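Local coordinates for putative uncharacterized protein gbs0355 (Streptococcus agalactiae, PDB 3OKZ) that is of unknown function but carries the LytR/CpsA/Psr-family part of a longer protein, a family whose members probably attach anionic glycopolymers to the cell wall of Gram-positive bacteria, at residues L24-D28 and G40-M45; L47-K53 and I274-D279; I197-N201 and K235-E239. All coordinates share one frame; numbering follows the deposited sequence.

Contact 1 (L24-D28 and G40-M45); sequences LMGVD and GNSDSM
Met25 pairs with Met45 as an antiparallel non-hydrogen-bonded pair, with a CA-CA distance of 4.8 Å. Both are selenomethionines. Their side chains lie side by side, point the same way and pack toward helix 93-105. The CG of Met25 sits anti to its carbonyl carbon (chi1 -55°), which lays it alongside Met45 CG, 3.8 Å away. Gly26 comes next. Its N donates to Ser44 O at 3.2 Å. Its O takes the N-H of Asp43, at 2.8 Å from Asp43 N. Ser44 N reaches Gly26 O only weakly. Val27 faces Ser42, again as a non-hydrogen-bonded pair, and the Val27 CG1 methyl lies 3.8 Å from Asn41 O. The hydroxyl of Ser42 is engaged by Asn86. At Asp28 the strand N-H is used in a nearly straight bond, 3.3 Å from Asp28 N to Asn41 O. The carboxylate of Asp43 forms a salt bridge with Arg170, which is also a weak, long partner of Asp28. Asp43 and Ser44 together oppose Gly26, the signature of a classic beta bulge in strand 41-51, where it pairs with strand 20-28 in the middle of the mixed sheet.

Contact 2 (L47-K53 and I274-D279); sequences LVTINPK and IKKELD
The torsions of Asn51 and Lys53 bring their side chains to the end of helix 264-277. In Asn51, CG stands opposite the backbone N (chi1 -172°), which carries the amide to the carbonyl of Glu277. Lys53 is extended apart from one bend at chi3 (60°), and this turns its amine to Asp279. Asn51 ND2 donates to Glu277 O at 3.0 Å. The bond is fairly straight, 160° at the hydrogen, and the acceptor lies close to the amide plane. Asn51 OD1 accepts from Thr54 N, so both ends of the amide are held. Lys53 NZ forms a salt bridge with Asp279 OD2 at 2.6 Å, on the syn side but somewhat out of the carboxylate plane. Lys18 is a second cation on the same oxygen. Asp279 has positive phi and is the C-prime residue of the Schellman motif that ends the helix. Deeper in, Thr49 CB lies 3.9 Å from both Glu277 CB and Leu278 CD1. These two side chains each cross Thr49 at about a right angle. The hydroxyl of Thr49 is bonded to Thr58 on the next strand. Leu47 CD1 meets Ile274 CD1 at 3.7 Å, with Leu105 against both residues. The contact grades from apolar packing at Leu47 to polar bonds at Asn51 and Lys53: a side-chain amide satisfies a carbonyl at the helix C-terminus, and the two lysines on Asp279 OD2 probably favour its ionised form.

Contact 3 (I197-N201 and K235-E239); sequences ILALN and KDSLE
Leu198 and Asn201 on one side, and Lys235 and Leu238 on the other, carry this surface contact. Leu198 CD1 lies 3.4 Å from Leu238 CB, and the two leucine side chains cross at about a right angle. The other methyl, Leu198 CD2, touches the aliphatic part of Lys235 at CG, 4.0 Å away. Here the two chains slide past each other in opposite directions. Leu198 CD1 also approaches the carboxylate of Glu239, 3.6 Å from OE2.

The polar part is made by the amine of Lys235. Its NZ donates to Asn201 OD1 at 2.8 Å, and the donor is tilted 34° from the carbonyl plane. The lysine reaches this oxygen across the asparagine side chain, at about a right angle to it. A bend at chi4 (72°) ends an otherwise extended lysine chain and turns NZ toward Asn201 OD1. Lys235 NZ also comes within 3.1 Å of Leu198 O, but the angle there is poor for a hydrogen bond.

Beyond these residues, Asn201 is the first to leave helix 178-200, and it does so with positive phi. Tyr206 of helix 203-212 stands next to it. Its hydroxyl makes weak hydrogen bonds with Lys235 NZ and Leu198 O. On the other side, Leu238 and Glu239 belong to the short 3-10 segment 237-239, just ahead of strand 241-252.

The chemistry is mixed. A lysine lays its hydrocarbon chain on a leucine and gives its amine to the uncharged amide of Asn201, with Tyr206 OH as a weak second partner. Glu239 OE2 lies 5.3 Å from Lys235 NZ, near enough probably to favour the charged lysine.

How the contacts relate
Contact 1 is nearest the centre of the chain, and contact 2 is the most buried. Contact 3 lies on the surface. Contacts 1 and 2 share strand 41-51 and touch where Leu24 CB meets Val48 CG2 at 3.8 Å. Contact 1 pairs that strand with its sheet neighbour through backbone bonds. Contact 2 instead lays a helix end on it, through side chains and one helix carbonyl. Contact 3 uses neither strand. It joins a helix end to a loop, yet touches contact 2 where Ser237 packs on Ile50, Asn51 and Pro52. A lysine takes part in both contact 2 and contact 3: a salt bridge to Asp279 in contact 2, a hydrogen bond to the Asn201 amide in contact 3.

Contact 1 (L24-D28 and G40-M45)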
loop_
_atom_site.group_PDB
_atom_site.type_symbol
_atom_site.label_atom_id
_atom_site.label_comp_id
_atom_site.label_asym_id
_atom_site.label_seq_id
_atom_site.Cartn_x
_atom_site.Cartn_y
_atom_site.Cartn_z
ATOM N N LEU A 24 -0.388 -4.750 -0.199
ATOM C CA LEU A 24 -1.494 -4.242 -0.981
ATOM C C LEU A 24 -0.989 -3.060 -1.815
ATOM O O LEU A 24 -0.379 -2.127 -1.288
ATOM C CB LEU A 24 -2.631 -3.842 -0.023
ATOM C CG LEU A 24 -4.017 -3.441 -0.530
ATOM C CD1 LEU A 24 -4.015 -1.983 -0.966
ATOM C CD2 LEU A 24 -4.443 -4.363 -1.675
HETATM N N MSE A 25 -1.216 -3.114 -3.122
HETATM C CA MSE A 25 -0.773 -2.033 -4.001
HETATM C C MSE A 25 -1.785 -1.552 -5.030
HETATM O O MSE A 25 -2.503 -2.342 -5.662
HETATM C CB MSE A 25 0.469 -2.433 -4.766
HETATM C CG MSE A 25 1.619 -2.886 -3.924
HETATM SE SE MSE A 25 3.013 -3.447 -5.129
HETATM C CE MSE A 25 4.077 -1.854 -5.098
ATOM N N GLY A 26 -1.796 -0.233 -5.196
ATOM C CA GLY A 26 -2.661 0.425 -6.152
ATOM C C GLY A 26 -1.761 0.791 -7.308
ATOM O O GLY A 26 -0.812 1.579 -7.169
ATOM N N VAL A 27 -2.028 0.207 -8.462
ATOM C CA VAL A 27 -1.189 0.498 -9.600
ATOM C C VAL A 27 -1.861 1.348 -10.664
ATOM O O VAL A 27 -3.015 1.124 -11.022
ATOM C CB VAL A 27 -0.722 -0.784 -10.261
ATOM C CG1 VAL A 27 0.263 -0.443 -11.368
ATOM C CG2 VAL A 27 -0.106 -1.712 -9.226
ATOM N N ASP A 28 -1.126 2.332 -11.160
ATOM C CA ASP A 28 -1.616 3.182 -12.231
ATOM C C ASP A 28 -0.982 2.616 -13.512
ATOM O O ASP A 28 0.180 2.891 -13.836
ATOM C CB ASP A 28 -1.187 4.621 -11.999
ATOM C CG ASP A 28 -1.652 5.540 -13.090
ATOM O OD1 ASP A 28 -2.783 5.355 -13.576
ATOM O OD2 ASP A 28 -0.888 6.457 -13.452
ATOM N N GLY A 40 3.622 -0.238 -14.567
ATOM C CA GLY A 40 3.300 1.150 -14.308
ATOM C C GLY A 40 4.018 1.738 -13.110
ATOM O O GLY A 40 5.232 1.577 -12.971
ATOM N N ASN A 41 3.261 2.417 -12.251
ATOM C CA ASN A 41 3.817 3.061 -11.075
ATOM C C ASN A 41 3.070 2.722 -9.796
ATOM O O ASN A 41 1.843 2.646 -9.787
ATOM C CB ASN A 41 3.821 4.575 -11.285
ATOM C CG ASN A 41 4.986 5.034 -12.127
ATOM O OD1 ASN A 41 6.113 5.118 -11.642
ATOM N ND2 ASN A 41 4.727 5.321 -13.400
ATOM N N SER A 42 3.821 2.512 -8.719
ATOM C CA SER A 42 3.226 2.196 -7.429
ATOM C C SER A 42 2.542 3.465 -6.965
ATOM O O SER A 42 3.182 4.376 -6.435
ATOM C CB SER A 42 4.293 1.768 -6.409
ATOM O OG SER A 42 5.179 2.828 -6.074
ATOM N N ASP A 43 1.237 3.521 -7.194
ATOM C CA ASP A 43 0.443 4.673 -6.817
ATOM C C ASP A 43 0.208 4.635 -5.316
ATOM O O ASP A 43 -0.139 5.642 -4.700
ATOM C CB ASP A 43 -0.888 4.641 -7.556
ATOM C CG ASP A 43 -1.570 5.979 -7.563
ATOM O OD1 ASP A 43 -0.965 6.940 -8.084
ATOM O OD2 ASP A 43 -2.706 6.068 -7.051
ATOM N N SER A 44 0.404 3.457 -4.736
ATOM C CA SER A 44 0.221 3.265 -3.309
ATOM C C SER A 44 0.798 1.944 -2.855
ATOM O O SER A 44 0.765 0.953 -3.588
ATOM C CB SER A 44 -1.254 3.283 -2.948
ATOM O OG SER A 44 -1.401 3.183 -1.547
HETATM N N MSE A 45 1.337 1.935 -1.643
HETATM C CA MSE A 45 1.884 0.717 -1.109
HETATM C C MSE A 45 1.562 0.616 0.348
HETATM O O MSE A 45 1.913 1.496 1.121
HETATM C CB MSE A 45 3.381 0.672 -1.322
HETATM C CG MSE A 45 3.747 -0.016 -2.614
HETATM SE SE MSE A 45 5.621 -0.264 -2.727
HETATM C CE MSE A 45 6.104 1.541 -3.216
#

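Contact 2 (L47-K53 and I274-D279)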
loop_
_atom_site.group_PDB
_atom_site.type_symbol
_atom_site.label_atom_id
_atom_site.label_comp_id
_atom_site.label_asym_id
_atom_site.label_seq_id
_atom_site.Cartn_x
_atom_site.Cartn_y
_atom_site.Cartn_z
ATOM N N LEU A 47 1.504 -2.242 3.604
ATOM C CA LEU A 47 1.816 -3.565 4.120
ATOM C C LEU A 47 0.701 -3.863 5.117
ATOM O O LEU A 47 0.517 -3.132 6.092
ATOM C CB LEU A 47 3.189 -3.561 4.803
ATOM C CG LEU A 47 3.876 -4.897 5.129
ATOM C CD1 LEU A 47 3.332 -5.488 6.434
ATOM C CD2 LEU A 47 3.691 -5.858 3.963
ATOM N N VAL A 48 -0.061 -4.919 4.853
ATOM C CA VAL A 48 -1.181 -5.265 5.719
ATOM C C VAL A 48 -0.938 -6.519 6.542
ATOM O O VAL A 48 -0.425 -7.519 6.030
ATOM C CB VAL A 48 -2.469 -5.509 4.892
ATOM C CG1 VAL A 48 -3.694 -5.409 5.792
ATOM C CG2 VAL A 48 -2.548 -4.523 3.729
ATOM N N THR A 49 -1.312 -6.459 7.817
ATOM C CA THR A 49 -1.183 -7.605 8.713
ATOM C C THR A 49 -2.586 -7.998 9.119
ATOM O O THR A 49 -3.437 -7.126 9.319
ATOM C CB THR A 49 -0.454 -7.271 10.012
ATOM O OG1 THR A 49 -1.225 -6.318 10.746
ATOM C CG2 THR A 49 0.913 -6.717 9.741
ATOM N N ILE A 50 -2.815 -9.307 9.230
ATOM C CA ILE A 50 -4.107 -9.867 9.650
ATOM C C ILE A 50 -3.790 -11.039 10.566
ATOM O O ILE A 50 -3.079 -11.971 10.169
ATOM C CB ILE A 50 -4.949 -10.412 8.464
ATOM C CG1 ILE A 50 -5.135 -9.337 7.395
ATOM C CG2 ILE A 50 -6.310 -10.869 8.968
ATOM C CD1 ILE A 50 -4.639 -9.758 6.025
ATOM N N ASN A 51 -4.293 -10.984 11.795
ATOM C CA ASN A 51 -4.050 -12.049 12.762
ATOM C C ASN A 51 -5.383 -12.603 13.231
ATOM O O ASN A 51 -6.042 -12.020 14.098
ATOM C CB ASN A 51 -3.275 -11.518 13.958
ATOM C CG ASN A 51 -2.827 -12.619 14.882
ATOM O OD1 ASN A 51 -3.628 -13.444 15.312
ATOM N ND2 ASN A 51 -1.540 -12.640 15.196
ATOM N N PRO A 52 -5.794 -13.750 12.673
ATOM C CA PRO A 52 -7.066 -14.391 13.024
ATOM C C PRO A 52 -7.172 -14.693 14.513
ATOM O O PRO A 52 -8.260 -14.685 15.097
ATOM C CB PRO A 52 -7.049 -15.651 12.169
ATOM C CG PRO A 52 -5.591 -15.996 12.126
ATOM C CD PRO A 52 -4.965 -14.650 11.851
ATOM N N LYS A 53 -6.016 -14.942 15.113
ATOM C CA LYS A 53 -5.903 -15.271 16.525
ATOM C C LYS A 53 -6.237 -14.068 17.412
ATOM O O LYS A 53 -7.286 -14.043 18.058
ATOM C CB LYS A 53 -4.476 -15.770 16.790
ATOM C CG LYS A 53 -4.273 -16.583 18.047
ATOM C CD LYS A 53 -2.861 -17.153 18.087
ATOM C CE LYS A 53 -1.806 -16.053 18.059
ATOM N NZ LYS A 53 -0.421 -16.594 18.126
ATOM N N ILE A 274 5.334 -4.711 13.352
ATOM C CA ILE A 274 4.739 -5.572 12.339
ATOM C C ILE A 274 5.070 -7.028 12.658
ATOM O O ILE A 274 4.191 -7.892 12.617
ATOM C CB ILE A 274 5.269 -5.230 10.931
ATOM C CG1 ILE A 274 4.763 -3.849 10.514
ATOM C CG2 ILE A 274 4.838 -6.284 9.939
ATOM C CD1 ILE A 274 5.040 -3.504 9.059
ATOM N N LYS A 275 6.335 -7.298 12.979
ATOM C CA LYS A 275 6.763 -8.653 13.314
ATOM C C LYS A 275 5.918 -9.245 14.441
ATOM O O LYS A 275 5.506 -10.403 14.366
ATOM C CB LYS A 275 8.242 -8.658 13.699
ATOM C CG LYS A 275 9.163 -8.607 12.500
ATOM C CD LYS A 275 10.604 -8.377 12.873
ATOM C CE LYS A 275 11.473 -8.411 11.627
ATOM N NZ LYS A 275 12.839 -7.897 11.890
ATOM N N LYS A 276 5.652 -8.454 15.480
ATOM C CA LYS A 276 4.835 -8.938 16.582
ATOM C C LYS A 276 3.466 -9.375 16.058
ATOM O O LYS A 276 2.869 -10.316 16.577
ATOM C CB LYS A 276 4.646 -7.853 17.642
ATOM C CG LYS A 276 3.722 -8.281 18.782
ATOM C CD LYS A 276 3.313 -7.118 19.688
ATOM C CE LYS A 276 4.506 -6.482 20.392
ATOM N NZ LYS A 276 4.106 -5.361 21.292
ATOM N N GLU A 277 2.974 -8.691 15.026
ATOM C CA GLU A 277 1.671 -9.004 14.432
ATOM C C GLU A 277 1.656 -10.351 13.723
ATOM O O GLU A 277 0.682 -11.100 13.827
ATOM C CB GLU A 277 1.263 -7.929 13.421
ATOM C CG GLU A 277 1.019 -6.575 14.027
ATOM C CD GLU A 277 0.081 -6.647 15.205
ATOM O OE1 GLU A 277 -0.898 -7.423 15.131
ATOM O OE2 GLU A 277 0.317 -5.925 16.199
ATOM N N LEU A 278 2.723 -10.650 12.987
ATOM C CA LEU A 278 2.783 -11.912 12.259
ATOM C C LEU A 278 3.368 -13.039 13.103
ATOM O O LEU A 278 3.698 -14.110 12.576
ATOM C CB LEU A 278 3.606 -11.762 10.973
ATOM C CG LEU A 278 3.136 -10.829 9.850
ATOM C CD1 LEU A 278 1.629 -10.573 9.960
ATOM C CD2 LEU A 278 3.907 -9.530 9.920
ATOM N N ASP A 279 3.476 -12.806 14.412
ATOM C CA ASP A 279 4.034 -13.809 15.316
ATOM C C ASP A 279 5.452 -14.163 14.869
ATOM O O ASP A 279 5.775 -15.332 14.629
ATOM C CB ASP A 279 3.178 -15.088 15.337
ATOM C CG ASP A 279 1.976 -14.988 16.275
ATOM O OD1 ASP A 279 2.000 -14.160 17.211
ATOM O OD2 ASP A 279 1.007 -15.760 16.086
#

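Contact 3 (I197-N201 and K235-E239)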
loop_
_atom_site.group_PDB
_atom_site.type_symbol
_atom_site.label_atom_id
_atom_site.label_comp_id
_atom_site.label_asym_id
_atom_site.label_seq_id
_atom_site.Cartn_x
_atom_site.Cartn_y
_atom_site.Cartn_z
ATOM N N ILE A 197 -18.012 -3.690 2.272
ATOM C CA ILE A 197 -18.052 -5.079 1.826
ATOM C C ILE A 197 -18.533 -5.965 2.982
ATOM O O ILE A 197 -19.623 -6.526 2.930
ATOM C CB ILE A 197 -16.652 -5.573 1.362
ATOM C CG1 ILE A 197 -16.145 -4.728 0.201
ATOM C CG2 ILE A 197 -16.737 -6.988 0.871
ATOM C CD1 ILE A 197 -14.682 -4.908 -0.051
ATOM N N LEU A 198 -17.723 -6.072 4.028
ATOM C CA LEU A 198 -18.060 -6.892 5.189
ATOM C C LEU A 198 -19.497 -6.747 5.714
ATOM O O LEU A 198 -20.092 -7.728 6.167
ATOM C CB LEU A 198 -17.086 -6.609 6.338
ATOM C CG LEU A 198 -15.604 -6.894 6.083
ATOM C CD1 LEU A 198 -14.870 -6.928 7.410
ATOM C CD2 LEU A 198 -15.440 -8.227 5.369
ATOM N N ALA A 199 -20.042 -5.530 5.672
ATOM C CA ALA A 199 -21.401 -5.285 6.141
ATOM C C ALA A 199 -22.384 -6.088 5.298
ATOM O O ALA A 199 -23.402 -6.559 5.807
ATOM C CB ALA A 199 -21.729 -3.830 6.052
ATOM N N LEU A 200 -22.095 -6.229 4.004
ATOM C CA LEU A 200 -22.965 -7.022 3.144
ATOM C C LEU A 200 -23.137 -8.366 3.831
ATOM O O LEU A 200 -24.214 -8.970 3.815
ATOM C CB LEU A 200 -22.332 -7.257 1.770
ATOM C CG LEU A 200 -22.403 -6.071 0.829
ATOM C CD1 LEU A 200 -21.985 -6.498 -0.561
ATOM C CD2 LEU A 200 -23.822 -5.544 0.823
ATOM N N ASN A 201 -22.049 -8.811 4.446
ATOM C CA ASN A 201 -22.027 -10.075 5.150
ATOM C C ASN A 201 -22.765 -11.104 4.332
ATOM O O ASN A 201 -23.784 -11.630 4.754
ATOM C CB ASN A 201 -22.685 -9.942 6.510
ATOM C CG ASN A 201 -22.452 -11.150 7.357
ATOM O OD1 ASN A 201 -21.324 -11.633 7.459
ATOM N ND2 ASN A 201 -23.510 -11.659 7.970
ATOM N N LYS A 235 -12.482 -12.715 8.284
ATOM C CA LYS A 235 -13.513 -11.681 8.184
ATOM C C LYS A 235 -13.728 -10.917 9.489
ATOM O O LYS A 235 -14.031 -9.725 9.474
ATOM C CB LYS A 235 -14.846 -12.299 7.723
ATOM C CG LYS A 235 -16.039 -11.335 7.785
ATOM C CD LYS A 235 -17.355 -12.088 7.856
ATOM C CE LYS A 235 -18.426 -11.284 8.583
ATOM N NZ LYS A 235 -18.939 -10.121 7.797
ATOM N N ASP A 236 -13.583 -11.597 10.618
ATOM C CA ASP A 236 -13.776 -10.946 11.911
ATOM C C ASP A 236 -12.591 -10.045 12.211
ATOM O O ASP A 236 -12.739 -8.991 12.823
ATOM C CB ASP A 236 -13.918 -11.994 13.018
ATOM C CG ASP A 236 -14.802 -13.150 12.607
ATOM O OD1 ASP A 236 -14.404 -13.903 11.689
ATOM O OD2 ASP A 236 -15.895 -13.302 13.189
ATOM N N SER A 237 -11.413 -10.476 11.772
ATOM C CA SER A 237 -10.182 -9.730 11.995
ATOM C C SER A 237 -10.230 -8.361 11.343
ATOM O O SER A 237 -9.662 -7.393 11.858
ATOM C CB SER A 237 -8.981 -10.510 11.449
ATOM O OG SER A 237 -8.784 -11.703 12.190
ATOM N N LEU A 238 -10.912 -8.279 10.207
ATOM C CA LEU A 238 -11.022 -7.024 9.483
ATOM C C LEU A 238 -11.914 -6.023 10.223
ATOM O O LEU A 238 -12.012 -4.860 9.839
ATOM C CB LEU A 238 -11.566 -7.306 8.082
ATOM C CG LEU A 238 -10.816 -8.438 7.360
ATOM C CD1 LEU A 238 -11.443 -8.712 5.998
ATOM C CD2 LEU A 238 -9.345 -8.067 7.216
ATOM N N GLU A 239 -12.537 -6.476 11.305
ATOM C CA GLU A 239 -13.443 -5.647 12.094
ATOM C C GLU A 239 -12.746 -4.538 12.876
ATOM O O GLU A 239 -13.399 -3.612 13.356
ATOM C CB GLU A 239 -14.226 -6.529 13.071
ATOM C CG GLU A 239 -15.733 -6.288 13.125
ATOM C CD GLU A 239 -16.469 -6.850 11.919
ATOM O OE1 GLU A 239 -17.696 -7.070 12.021
ATOM O OE2 GLU A 239 -15.830 -7.067 10.868
#